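Local coordinates for protein halocarboxylic acid dehalogenase DehI (Pseudomonas putida, PDB 3BJX) that probably removes the halogen from alpha-halocarboxylic acids by hydrolysis, as a Group I haloacid dehalogenase, at residues M145-G150 against L246-P251; D85-R90 against T241-L246; L43-P48 against P130-L135. All coordinates share one frame; numbering follows the deposited sequence.

Contact 1 of 3, residues M145-G150 against L246-P251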
HETATM    1  N   MSE A 145      14.544   1.740   5.886  1.00 26.40           N
HETATM    2  CA  MSE A 145      15.765   2.490   6.265  1.00 29.94           C
HETATM    3  C   MSE A 145      15.521   3.928   6.791  1.00 26.44           C
HETATM    4  O   MSE A 145      16.267   4.874   6.472  1.00 23.00           O
HETATM    5  CB  MSE A 145      16.745   2.537   5.086  1.00 36.38           C
HETATM    6  CG  MSE A 145      16.869   1.244   4.316  1.00 44.56           C
HETATM    7 SE   MSE A 145      18.050   0.029   5.238  1.00 55.18          SE
HETATM    8  CE  MSE A 145      19.739   1.028   5.110  1.00 51.29           C
ATOM      9  N   ARG A 146      14.457   4.085   7.562  1.00 23.99           N
ATOM     10  CA  ARG A 146      14.195   5.335   8.255  1.00 22.87           C
ATOM     11  C   ARG A 146      14.178   5.040   9.746  1.00 21.61           C
ATOM     12  O   ARG A 146      13.875   3.910  10.151  1.00 21.52           O
ATOM     13  CB  ARG A 146      12.916   6.028   7.735  1.00 22.93           C
ATOM     14  CG  ARG A 146      13.137   6.752   6.384  1.00 21.60           C
ATOM     15  CD  ARG A 146      11.916   7.572   5.925  1.00 21.20           C
ATOM     16  NE  ARG A 146      10.763   6.728   5.632  1.00 17.99           N
ATOM     17  CZ  ARG A 146      10.438   6.249   4.432  1.00 16.25           C
ATOM     18  NH1 ARG A 146      11.176   6.525   3.358  1.00 12.74           N
ATOM     19  NH2 ARG A 146       9.353   5.479   4.311  1.00 13.81           N
ATOM     20  N   PRO A 147      14.561   6.034  10.568  1.00 22.83           N
ATOM     21  CA  PRO A 147      14.783   5.762  11.994  1.00 22.46           C
ATOM     22  C   PRO A 147      13.518   5.443  12.814  1.00 22.65           C
ATOM     23  O   PRO A 147      12.433   6.010  12.608  1.00 22.21           O
ATOM     24  CB  PRO A 147      15.492   7.030  12.487  1.00 23.09           C
ATOM     25  CG  PRO A 147      15.071   8.098  11.551  1.00 23.30           C
ATOM     26  CD  PRO A 147      14.847   7.445  10.217  1.00 22.66           C
ATOM     27  N   VAL A 148      13.672   4.508  13.735  1.00 22.29           N
ATOM     28  CA  VAL A 148      12.576   4.095  14.572  1.00 21.24           C
ATOM     29  C   VAL A 148      13.078   4.148  16.014  1.00 22.03           C
ATOM     30  O   VAL A 148      13.986   3.414  16.379  1.00 21.56           O
ATOM     31  CB  VAL A 148      12.077   2.685  14.176  1.00 19.83           C
ATOM     32  CG1 VAL A 148      11.033   2.222  15.127  1.00 19.87           C
ATOM     33  CG2 VAL A 148      11.500   2.713  12.806  1.00 19.10           C
ATOM     34  N   GLY A 149      12.498   5.047  16.809  1.00 22.66           N
ATOM     35  CA  GLY A 149      12.885   5.211  18.203  1.00 24.01           C
ATOM     36  C   GLY A 149      14.229   5.875  18.441  1.00 25.08           C
ATOM     37  O   GLY A 149      14.762   6.567  17.560  1.00 25.89           O
ATOM     38  N   GLY A 150      14.786   5.637  19.630  1.00 25.96           N
ATOM     39  CA  GLY A 150      16.042   6.247  20.064  1.00 27.84           C
ATOM     40  C   GLY A 150      15.766   7.607  20.670  1.00 30.45           C
ATOM     41  O   GLY A 150      16.676   8.405  20.910  1.00 30.94           O
ATOM     42  N   LEU A 246       4.689   8.837  15.816  1.00 16.85           N
ATOM     43  CA  LEU A 246       4.710   8.154  17.085  1.00 16.25           C
ATOM     44  C   LEU A 246       5.830   7.109  17.130  1.00 16.28           C
ATOM     45  O   LEU A 246       6.491   6.987  18.166  1.00 17.25           O
ATOM     46  CB  LEU A 246       3.327   7.567  17.450  1.00 15.33           C
ATOM     47  CG  LEU A 246       2.321   8.631  17.899  1.00 14.05           C
ATOM     48  CD1 LEU A 246       0.902   8.125  17.831  1.00 13.70           C
ATOM     49  CD2 LEU A 246       2.639   9.131  19.301  1.00 13.79           C
ATOM     50  N   VAL A 247       6.076   6.371  16.039  1.00 15.83           N
ATOM     51  CA  VAL A 247       7.187   5.388  16.103  1.00 15.76           C
ATOM     52  C   VAL A 247       8.582   6.006  16.115  1.00 16.37           C
ATOM     53  O   VAL A 247       9.498   5.385  16.644  1.00 17.57           O
ATOM     54  CB  VAL A 247       7.101   4.146  15.120  1.00 15.47           C
ATOM     55  CG1 VAL A 247       5.665   3.685  14.926  1.00 15.16           C
ATOM     56  CG2 VAL A 247       7.822   4.401  13.784  1.00 13.65           C
ATOM     57  N   ARG A 248       8.741   7.201  15.537  1.00 18.51           N
ATOM     58  CA  ARG A 248      10.002   7.954  15.593  1.00 20.82           C
ATOM     59  C   ARG A 248      10.388   8.316  17.008  1.00 21.06           C
ATOM     60  O   ARG A 248      11.569   8.295  17.344  1.00 20.68           O
ATOM     61  CB  ARG A 248       9.905   9.280  14.847  1.00 22.58           C
ATOM     62  CG  ARG A 248       9.844   9.163  13.392  1.00 24.00           C
ATOM     63  CD  ARG A 248      11.190   9.313  12.686  1.00 24.74           C
ATOM     64  NE  ARG A 248      10.869   9.366  11.256  1.00 24.13           N
ATOM     65  CZ  ARG A 248      10.644   8.309  10.479  1.00 22.53           C
ATOM     66  NH1 ARG A 248      10.777   7.072  10.932  1.00 21.22           N
ATOM     67  NH2 ARG A 248      10.296   8.501   9.226  1.00 23.63           N
ATOM     68  N   GLY A 249       9.373   8.673  17.804  1.00 22.07           N
ATOM     69  CA  GLY A 249       9.532   9.146  19.178  1.00 20.41           C
ATOM     70  C   GLY A 249       9.577   8.010  20.175  1.00 20.86           C
ATOM     71  O   GLY A 249       9.660   8.232  21.381  1.00 21.70           O
ATOM     72  N   LEU A 250       9.537   6.776  19.692  1.00 21.26           N
ATOM     73  CA  LEU A 250       9.581   5.642  20.608  1.00 22.19           C
ATOM     74  C   LEU A 250      10.873   5.693  21.435  1.00 23.61           C
ATOM     75  O   LEU A 250      11.915   6.148  20.935  1.00 21.68           O
ATOM     76  CB  LEU A 250       9.488   4.320  19.851  1.00 21.66           C
ATOM     77  CG  LEU A 250       8.114   3.686  19.657  1.00 21.10           C
ATOM     78  CD1 LEU A 250       8.197   2.537  18.672  1.00 20.91           C
ATOM     79  CD2 LEU A 250       7.559   3.168  20.991  1.00 22.08           C
ATOM     80  N   PRO A 251      10.799   5.273  22.718  1.00 24.23           N
ATOM     81  CA  PRO A 251      12.041   5.025  23.449  1.00 23.93           C
ATOM     82  C   PRO A 251      12.617   3.669  23.023  1.00 26.61           C
ATOM     83  O   PRO A 251      11.855   2.743  22.672  1.00 26.98           O
ATOM     84  CB  PRO A 251      11.573   4.973  24.914  1.00 23.94           C
ATOM     85  CG  PRO A 251      10.165   4.527  24.850  1.00 23.29           C
ATOM     86  CD  PRO A 251       9.602   5.027  23.550  1.00 22.85           C
TER
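R248, at the end of helix 230-248, reaches across to the loop residue P147. Its NH1 donates to P147 O at 2.6 Å. The bond is bent, with an N-H...O angle of 132°. The donor sits a little off the carbonyl plane. R248 starts out away from the loop, and the bend at chi2 (-96°) brings its guanidinium round to P147. P147 CD then lies over one face of that group, 4.1 Å above its plane. A second polar link is between backbones: G149 N makes a weak hydrogen bond to V247 O, 3.0 Å away. G149 CA also comes within 3.0 Å of L250 O as a CA-H...O contact. G149 has no beta carbon to crowd L250 O, and its phi is positive (73°).

The charged groups are two arginines. R146 NE and R248 NH2 are 4.0 Å apart, with guanidinium planes steeply turned against each other. Both atoms form salt bridges to E141, which probably balances their charge. R248 NE also forms one to a bound sulfate, probably from the crystallisation liquor. The apolar part is small: V148 CG1 meets V247 CG2 at 4.1 Å.

M145, with positive phi, is the C-prime residue of the Schellman motif that ends helix 112-143 and sends the chain into this loop. V148 and V247 both pack on helix 112-143, L250 touches helix 78-90, and R146 pairs with D194 of the second subunit.

Contact 2 of 3, residues D85-R90 against T241-L246. Unlike the reference sequence in segment 241-246: R244 (reference Pro).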
ATOM      1  N   ASP A  85      -3.476   4.935  22.502  1.00 10.33           N
ATOM      2  CA  ASP A  85      -4.594   5.695  23.045  1.00 12.61           C
ATOM      3  C   ASP A  85      -4.947   6.901  22.171  1.00 14.10           C
ATOM      4  O   ASP A  85      -6.130   7.107  21.874  1.00 12.88           O
ATOM      5  CB  ASP A  85      -4.332   6.154  24.496  1.00 14.49           C
ATOM      6  CG  ASP A  85      -4.424   5.012  25.527  1.00 15.90           C
ATOM      7  OD1 ASP A  85      -4.889   3.905  25.200  1.00 16.54           O
ATOM      8  OD2 ASP A  85      -4.031   5.232  26.688  1.00 15.96           O
ATOM      9  N   GLU A  86      -3.928   7.685  21.775  1.00 14.75           N
ATOM     10  CA  GLU A  86      -4.113   8.874  20.919  1.00 14.88           C
ATOM     11  C   GLU A  86      -4.717   8.506  19.562  1.00 15.24           C
ATOM     12  O   GLU A  86      -5.747   9.094  19.148  1.00 14.66           O
ATOM     13  CB  GLU A  86      -2.790   9.637  20.704  1.00 15.49           C
ATOM     14  CG  GLU A  86      -2.853  10.656  19.557  1.00 14.22           C
ATOM     15  CD  GLU A  86      -1.658  11.600  19.463  1.00 15.35           C
ATOM     16  OE1 GLU A  86      -0.649  11.392  20.152  1.00 14.39           O
ATOM     17  OE2 GLU A  86      -1.731  12.571  18.656  1.00 17.11           O
ATOM     18  N   LEU A  87      -4.067   7.554  18.875  1.00 13.61           N
ATOM     19  CA  LEU A  87      -4.546   7.030  17.583  1.00 13.76           C
ATOM     20  C   LEU A  87      -5.974   6.535  17.674  1.00 14.04           C
ATOM     21  O   LEU A  87      -6.773   6.838  16.808  1.00 15.40           O
ATOM     22  CB  LEU A  87      -3.647   5.918  17.026  1.00 11.84           C
ATOM     23  CG  LEU A  87      -2.204   6.278  16.645  1.00 12.05           C
ATOM     24  CD1 LEU A  87      -1.356   5.035  16.522  1.00 11.39           C
ATOM     25  CD2 LEU A  87      -2.126   7.135  15.352  1.00 11.12           C
ATOM     26  N   ARG A  88      -6.302   5.786  18.727  1.00 15.22           N
ATOM     27  CA  ARG A  88      -7.697   5.367  18.969  1.00 15.04           C
ATOM     28  C   ARG A  88      -8.683   6.523  19.041  1.00 15.02           C
ATOM     29  O   ARG A  88      -9.767   6.463  18.464  1.00 16.38           O
ATOM     30  CB  ARG A  88      -7.813   4.532  20.247  1.00 15.66           C
ATOM     31  CG  ARG A  88      -9.179   3.841  20.374  1.00 15.02           C
ATOM     32  CD  ARG A  88      -9.230   2.904  21.557  1.00 16.02           C
ATOM     33  NE  ARG A  88      -8.088   2.006  21.627  1.00 13.94           N
ATOM     34  CZ  ARG A  88      -7.090   2.129  22.501  1.00 15.90           C
ATOM     35  NH1 ARG A  88      -7.097   3.127  23.387  1.00 16.43           N
ATOM     36  NH2 ARG A  88      -6.070   1.264  22.482  1.00 15.10           N
ATOM     37  N   GLU A  89      -8.310   7.561  19.770  1.00 16.02           N
ATOM     38  CA  GLU A  89      -9.128   8.759  19.912  1.00 18.83           C
ATOM     39  C   GLU A  89      -9.305   9.536  18.585  1.00 17.18           C
ATOM     40  O   GLU A  89     -10.404   9.975  18.258  1.00 18.84           O
ATOM     41  CB  GLU A  89      -8.460   9.662  20.932  1.00 21.51           C
ATOM     42  CG  GLU A  89      -9.359  10.241  21.928  1.00 27.05           C
ATOM     43  CD  GLU A  89      -8.817  11.540  22.463  1.00 30.49           C
ATOM     44  OE1 GLU A  89      -7.577  11.738  22.420  1.00 31.29           O
ATOM     45  OE2 GLU A  89      -9.648  12.370  22.903  1.00 32.79           O
ATOM     46  N   ARG A  90      -8.212   9.733  17.854  1.00 14.28           N
ATOM     47  CA  ARG A  90      -8.232  10.361  16.531  1.00 14.69           C
ATOM     48  C   ARG A  90      -9.065   9.647  15.454  1.00 15.81           C
ATOM     49  O   ARG A  90      -9.481  10.298  14.476  1.00 13.73           O
ATOM     50  CB  ARG A  90      -6.817  10.501  15.999  1.00 14.71           C
ATOM     51  CG  ARG A  90      -5.973  11.528  16.700  1.00 15.39           C
ATOM     52  CD  ARG A  90      -4.655  11.515  15.990  1.00 15.54           C
ATOM     53  NE  ARG A  90      -3.714  12.495  16.493  1.00 15.98           N
ATOM     54  CZ  ARG A  90      -3.581  13.719  16.010  1.00 15.58           C
ATOM     55  NH1 ARG A  90      -4.378  14.148  15.030  1.00 15.40           N
ATOM     56  NH2 ARG A  90      -2.652  14.509  16.523  1.00 14.75           N
ATOM     57  N   THR A 241       0.090   8.784   9.054  1.00 17.25           N
ATOM     58  CA  THR A 241       1.074   9.833   9.346  1.00 17.72           C
ATOM     59  C   THR A 241       1.381   9.939  10.842  1.00 17.57           C
ATOM     60  O   THR A 241       2.535   9.880  11.242  1.00 17.83           O
ATOM     61  CB  THR A 241       0.565  11.196   8.885  1.00 18.23           C
ATOM     62  OG1 THR A 241       0.224  11.149   7.492  1.00 17.89           O
ATOM     63  CG2 THR A 241       1.619  12.239   9.099  1.00 19.59           C
ATOM     64  N   ARG A 242       0.344  10.090  11.661  1.00 17.45           N
ATOM     65  CA  ARG A 242       0.512  10.202  13.107  1.00 16.72           C
ATOM     66  C   ARG A 242       1.262   9.015  13.722  1.00 17.20           C
ATOM     67  O   ARG A 242       2.214   9.215  14.474  1.00 17.03           O
ATOM     68  CB  ARG A 242      -0.836  10.424  13.792  1.00 16.80           C
ATOM     69  CG  ARG A 242      -0.746  10.695  15.306  1.00 17.29           C
ATOM     70  CD  ARG A 242       0.211  11.841  15.587  1.00 17.45           C
ATOM     71  NE  ARG A 242       0.367  12.072  17.013  1.00 16.72           N
ATOM     72  CZ  ARG A 242       1.484  12.511  17.574  1.00 16.26           C
ATOM     73  NH1 ARG A 242       2.558  12.748  16.822  1.00 14.61           N
ATOM     74  NH2 ARG A 242       1.519  12.712  18.888  1.00 15.99           N
ATOM     75  N   ALA A 243       0.836   7.794  13.388  1.00 17.61           N
ATOM     76  CA  ALA A 243       1.534   6.564  13.780  1.00 16.26           C
ATOM     77  C   ALA A 243       3.012   6.549  13.374  1.00 17.20           C
ATOM     78  O   ALA A 243       3.839   6.030  14.109  1.00 17.39           O
ATOM     79  CB  ALA A 243       0.816   5.345  13.221  1.00 16.27           C
ATOM     80  N   ARG A 244       3.318   7.122  12.204  1.00 18.69           N
ATOM     81  CA  ARG A 244       4.692   7.290  11.673  1.00 19.00           C
ATOM     82  C   ARG A 244       5.515   8.151  12.624  1.00 17.87           C
ATOM     83  O   ARG A 244       6.616   7.788  12.968  1.00 17.88           O
ATOM     84  CB  ARG A 244       4.653   7.862  10.232  1.00 18.06           C
ATOM     85  CG  ARG A 244       6.001   8.064   9.489  1.00 19.49           C
ATOM     86  CD  ARG A 244       5.778   8.265   7.952  1.00 22.23           C
ATOM     87  NE  ARG A 244       5.826   6.988   7.169  1.00 26.47           N
ATOM     88  CZ  ARG A 244       5.029   6.631   6.148  1.00 23.98           C
ATOM     89  NH1 ARG A 244       4.043   7.423   5.729  1.00 23.84           N
ATOM     90  NH2 ARG A 244       5.222   5.459   5.559  1.00 22.93           N
ATOM     91  N   GLU A 245       4.952   9.271  13.072  1.00 18.57           N
ATOM     92  CA  GLU A 245       5.624  10.159  14.018  1.00 19.17           C
ATOM     93  C   GLU A 245       5.764   9.490  15.376  1.00 19.13           C
ATOM     94  O   GLU A 245       6.822   9.579  16.019  1.00 19.72           O
ATOM     95  CB  GLU A 245       4.864  11.475  14.191  1.00 19.07           C
ATOM     96  CG  GLU A 245       4.681  12.268  12.899  1.00 20.90           C
ATOM     97  CD  GLU A 245       3.652  13.350  13.025  1.00 20.34           C
ATOM     98  OE1 GLU A 245       2.877  13.328  13.992  1.00 22.25           O
ATOM     99  OE2 GLU A 245       3.604  14.225  12.161  1.00 21.90           O
ATOM    100  N   LEU A 246       4.689   8.837  15.816  1.00 16.85           N
ATOM    101  CA  LEU A 246       4.710   8.154  17.085  1.00 16.25           C
ATOM    102  C   LEU A 246       5.830   7.109  17.130  1.00 16.28           C
ATOM    103  O   LEU A 246       6.491   6.987  18.166  1.00 17.25           O
ATOM    104  CB  LEU A 246       3.327   7.567  17.450  1.00 15.33           C
ATOM    105  CG  LEU A 246       2.321   8.631  17.899  1.00 14.05           C
ATOM    106  CD1 LEU A 246       0.902   8.125  17.831  1.00 13.70           C
ATOM    107  CD2 LEU A 246       2.639   9.131  19.301  1.00 13.79           C
TER
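E86 and R242 link an antiparallel pair of helices, 78-90 and 230-248, through a salt-bridge network that also takes in R90 and E245. The short segments run at 170° to each other, with axes 10.5 Å apart at closest approach.

R242 grips E86 side-on with two nitrogens. Its NE bonds to E86 OE2 at 2.7 Å, and its NH2 bonds to E86 OE1 at 2.8 Å. The two planes are not flat against each other: they are turned 56° apart. NH2 comes on the syn side of OE1, while NE comes from above the carboxylate plane. E86 is extended, with CG anti to the backbone N (chi1 165°), and this carries the carboxylate out to the neighbouring helix.

R90, one turn on from E86, bonds to the same OE2 with both NE and NH2. Three N-H groups thus converge on one oxygen, which would probably favour the charged form of E86. At the far end of R242, NH1 bonds to E245 OE1. R90 also pairs through NH1 with E238, one turn before R242.

Nearer helix 112-143 lies an apolar layer, where A243 packs on L133 and T137. The ends of L87 and L246 meet tip to tip, L87 CG lying 3.8 Å from L246 CD1. The L87 CD2 branch reaches the backbone at A243 N, 3.6 Å away, and rests 3.8 Å from R242 CG.

Contact 3 of 3, residues L43-P48 against P130-L135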
ATOM      1  N   LEU A  43       0.091 -11.689  24.511  1.00 16.05           N
ATOM      2  CA  LEU A  43       0.273 -11.391  25.936  1.00 15.40           C
ATOM      3  C   LEU A  43       0.930 -10.043  26.112  1.00 15.70           C
ATOM      4  O   LEU A  43       0.641  -9.338  27.051  1.00 17.11           O
ATOM      5  CB  LEU A  43       1.111 -12.482  26.640  1.00 16.41           C
ATOM      6  CG  LEU A  43       0.555 -13.912  26.854  1.00 16.74           C
ATOM      7  CD1 LEU A  43       1.658 -14.975  27.055  1.00 16.53           C
ATOM      8  CD2 LEU A  43      -0.447 -13.981  28.005  1.00 17.38           C
ATOM      9  N   THR A  44       1.811  -9.680  25.193  1.00 17.29           N
ATOM     10  CA  THR A  44       2.559  -8.414  25.271  1.00 16.68           C
ATOM     11  C   THR A  44       1.680  -7.229  24.869  1.00 18.56           C
ATOM     12  O   THR A  44       1.709  -6.164  25.526  1.00 17.63           O
ATOM     13  CB  THR A  44       3.812  -8.457  24.367  1.00 16.57           C
ATOM     14  OG1 THR A  44       4.645  -9.547  24.765  1.00 14.79           O
ATOM     15  CG2 THR A  44       4.617  -7.137  24.425  1.00 16.30           C
ATOM     16  N   LEU A  45       0.898  -7.417  23.798  1.00 16.87           N
ATOM     17  CA  LEU A  45      -0.075  -6.404  23.387  1.00 17.73           C
ATOM     18  C   LEU A  45      -1.431  -6.443  24.129  1.00 19.54           C
ATOM     19  O   LEU A  45      -2.232  -5.527  23.962  1.00 21.11           O
ATOM     20  CB  LEU A  45      -0.243  -6.388  21.853  1.00 16.04           C
ATOM     21  CG  LEU A  45       1.044  -6.165  21.038  1.00 14.49           C
ATOM     22  CD1 LEU A  45       0.769  -6.065  19.567  1.00 14.46           C
ATOM     23  CD2 LEU A  45       1.828  -4.919  21.511  1.00 14.91           C
ATOM     24  N   ARG A  46      -1.673  -7.473  24.965  1.00 19.97           N
ATOM     25  CA  ARG A  46      -2.957  -7.642  25.707  1.00 19.06           C
ATOM     26  C   ARG A  46      -4.126  -7.675  24.722  1.00 18.87           C
ATOM     27  O   ARG A  46      -5.077  -6.889  24.818  1.00 17.63           O
ATOM     28  CB  ARG A  46      -3.208  -6.559  26.795  1.00 18.47           C
ATOM     29  CG  ARG A  46      -1.981  -6.096  27.606  1.00 18.95           C
ATOM     30  CD  ARG A  46      -2.227  -4.735  28.272  1.00 18.74           C
ATOM     31  NE  ARG A  46      -3.141  -4.886  29.392  1.00 21.93           N
ATOM     32  CZ  ARG A  46      -4.335  -4.294  29.519  1.00 24.46           C
ATOM     33  NH1 ARG A  46      -4.798  -3.436  28.603  1.00 23.30           N
ATOM     34  NH2 ARG A  46      -5.068  -4.549  30.602  1.00 25.09           N
ATOM     35  N   VAL A  47      -4.026  -8.597  23.766  1.00 18.33           N
ATOM     36  CA  VAL A  47      -5.014  -8.771  22.707  1.00 16.59           C
ATOM     37  C   VAL A  47      -5.287 -10.263  22.504  1.00 16.55           C
ATOM     38  O   VAL A  47      -4.393 -11.095  22.700  1.00 17.27           O
ATOM     39  CB  VAL A  47      -4.545  -8.124  21.357  1.00 16.07           C
ATOM     40  CG1 VAL A  47      -4.507  -6.591  21.451  1.00 14.27           C
ATOM     41  CG2 VAL A  47      -3.201  -8.672  20.903  1.00 14.55           C
ATOM     42  N   PRO A  48      -6.519 -10.616  22.111  1.00 15.74           N
ATOM     43  CA  PRO A  48      -6.896 -12.002  21.924  1.00 15.03           C
ATOM     44  C   PRO A  48      -6.788 -12.516  20.467  1.00 16.05           C
ATOM     45  O   PRO A  48      -7.402 -13.535  20.117  1.00 17.88           O
ATOM     46  CB  PRO A  48      -8.361 -12.014  22.402  1.00 12.99           C
ATOM     47  CG  PRO A  48      -8.840 -10.596  22.293  1.00 12.43           C
ATOM     48  CD  PRO A  48      -7.675  -9.727  21.897  1.00 15.21           C
ATOM     49  N   PRO A 130      -5.215   0.025  16.982  1.00 10.98           N
ATOM     50  CA  PRO A 130      -4.177   1.077  17.039  1.00 10.46           C
ATOM     51  C   PRO A 130      -2.801   0.558  17.506  1.00 11.74           C
ATOM     52  O   PRO A 130      -1.749   1.035  17.020  1.00 10.17           O
ATOM     53  CB  PRO A 130      -4.736   2.092  18.052  1.00 10.24           C
ATOM     54  CG  PRO A 130      -5.817   1.367  18.815  1.00  9.79           C
ATOM     55  CD  PRO A 130      -6.363   0.333  17.861  1.00  9.22           C
ATOM     56  N   LYS A 131      -2.792  -0.414  18.419  1.00 12.41           N
ATOM     57  CA  LYS A 131      -1.491  -0.988  18.866  1.00 14.34           C
ATOM     58  C   LYS A 131      -0.769  -1.660  17.700  1.00 14.60           C
ATOM     59  O   LYS A 131       0.424  -1.414  17.469  1.00 15.78           O
ATOM     60  CB  LYS A 131      -1.655  -1.951  20.042  1.00 13.90           C
ATOM     61  CG  LYS A 131      -2.356  -1.317  21.218  1.00 14.66           C
ATOM     62  CD  LYS A 131      -2.302  -2.156  22.453  1.00 15.49           C
ATOM     63  CE  LYS A 131      -1.032  -1.887  23.234  1.00 17.76           C
ATOM     64  NZ  LYS A 131      -1.050  -2.631  24.548  1.00 19.85           N
ATOM     65  N   TYR A 132      -1.512  -2.464  16.939  1.00 13.12           N
ATOM     66  CA  TYR A 132      -0.982  -3.085  15.737  1.00 13.26           C
ATOM     67  C   TYR A 132      -0.556  -2.102  14.667  1.00 12.92           C
ATOM     68  O   TYR A 132       0.384  -2.361  13.943  1.00 16.20           O
ATOM     69  CB  TYR A 132      -1.978  -4.080  15.141  1.00 11.21           C
ATOM     70  CG  TYR A 132      -1.923  -5.416  15.793  1.00 10.77           C
ATOM     71  CD1 TYR A 132      -0.761  -6.192  15.734  1.00 10.88           C
ATOM     72  CD2 TYR A 132      -3.041  -5.928  16.477  1.00  9.81           C
ATOM     73  CE1 TYR A 132      -0.710  -7.447  16.358  1.00 11.40           C
ATOM     74  CE2 TYR A 132      -3.003  -7.169  17.074  1.00 10.22           C
ATOM     75  CZ  TYR A 132      -1.834  -7.921  17.026  1.00 10.47           C
ATOM     76  OH  TYR A 132      -1.816  -9.158  17.611  1.00  9.71           O
ATOM     77  N   LEU A 133      -1.264  -0.993  14.538  1.00 13.66           N
ATOM     78  CA  LEU A 133      -0.839   0.078  13.630  1.00 14.38           C
ATOM     79  C   LEU A 133       0.564   0.615  13.966  1.00 14.35           C
ATOM     80  O   LEU A 133       1.292   1.014  13.067  1.00 16.27           O
ATOM     81  CB  LEU A 133      -1.872   1.223  13.604  1.00 12.46           C
ATOM     82  CG  LEU A 133      -1.652   2.422  12.677  1.00 13.07           C
ATOM     83  CD1 LEU A 133      -1.421   1.998  11.192  1.00 12.28           C
ATOM     84  CD2 LEU A 133      -2.810   3.446  12.800  1.00 12.73           C
ATOM     85  N   LEU A 134       0.938   0.610  15.241  1.00 14.83           N
ATOM     86  CA  LEU A 134       2.274   1.044  15.666  1.00 16.07           C
ATOM     87  C   LEU A 134       3.324   0.005  15.341  1.00 17.36           C
ATOM     88  O   LEU A 134       4.359   0.332  14.761  1.00 19.33           O
ATOM     89  CB  LEU A 134       2.315   1.328  17.166  1.00 15.09           C
ATOM     90  CG  LEU A 134       1.624   2.586  17.639  1.00 15.99           C
ATOM     91  CD1 LEU A 134       1.336   2.428  19.117  1.00 16.18           C
ATOM     92  CD2 LEU A 134       2.428   3.881  17.315  1.00 15.21           C
ATOM     93  N   LEU A 135       3.069  -1.242  15.742  1.00 18.46           N
ATOM     94  CA  LEU A 135       3.952  -2.369  15.396  1.00 17.61           C
ATOM     95  C   LEU A 135       4.270  -2.378  13.889  1.00 17.93           C
ATOM     96  O   LEU A 135       5.425  -2.247  13.508  1.00 19.05           O
ATOM     97  CB  LEU A 135       3.365  -3.715  15.854  1.00 16.31           C
ATOM     98  CG  LEU A 135       4.093  -4.988  15.379  1.00 17.18           C
ATOM     99  CD1 LEU A 135       5.562  -4.991  15.785  1.00 17.51           C
ATOM    100  CD2 LEU A 135       3.430  -6.253  15.869  1.00 16.65           C
TER
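L45 and V47 pack against Y132 where the chain turns out of helix 32-45 at R46 and meets the long helix 112-143. The contact belongs to the buried interior of this all-helical fold, so its looser side is still inside the protein.

The tight part is the Y132 ring. L45 CD1 sits over one face in a CH-pi contact, 4.2 Å from the ring centroid and 25° off the normal. It leans toward the rim, with Y132 CE1 nearest at 3.8 Å. V47 approaches obliquely at the hydroxyl end, CG2 lying 3.6 Å from Y132 OH. That hydroxyl is hydrogen-bonded to W49 O, and the W49 ring meets the tyrosine ring at a steep angle. A bound sulfate ion, probably from the crystallisation liquor, lies about 5 Å from the nearest atom of the Y132 side chain.

The looser part is polar. R46, with positive phi, barely touches K131. R46 NH1 and K131 NZ both bond to Y127 OH. K131 NZ also forms a salt bridge to E81, which probably balances its charge.

K131 makes the polar link across the contact. Its chain bends at chi3 (87°), so that CD and CE pass close to L45 O. NZ donates to L45 O at 3.2 Å, from well above the carbonyl plane.

From the N terminus, the chain first opens contact 3 at 43-48. It then passes 85-90, the first half of contact 2, before 130-135 closes contact 3. Contacts 2 and 3 therefore cross. The loop at 145-150 opens contact 1 while contact 2 is still open. Segment 241-246 closes contact 2. Segment 246-251, which starts on the last residue of 241-246, closes contact 1, so these two also cross. Contacts 3 and 1 are in series. None is nested. L134 on helix 112-143 packs on L246, V247 and L87. It joins helices 78-90, 112-143 and 230-248; contact 3 adds helix 32-45, and contact 1 the loop after helix 112-143.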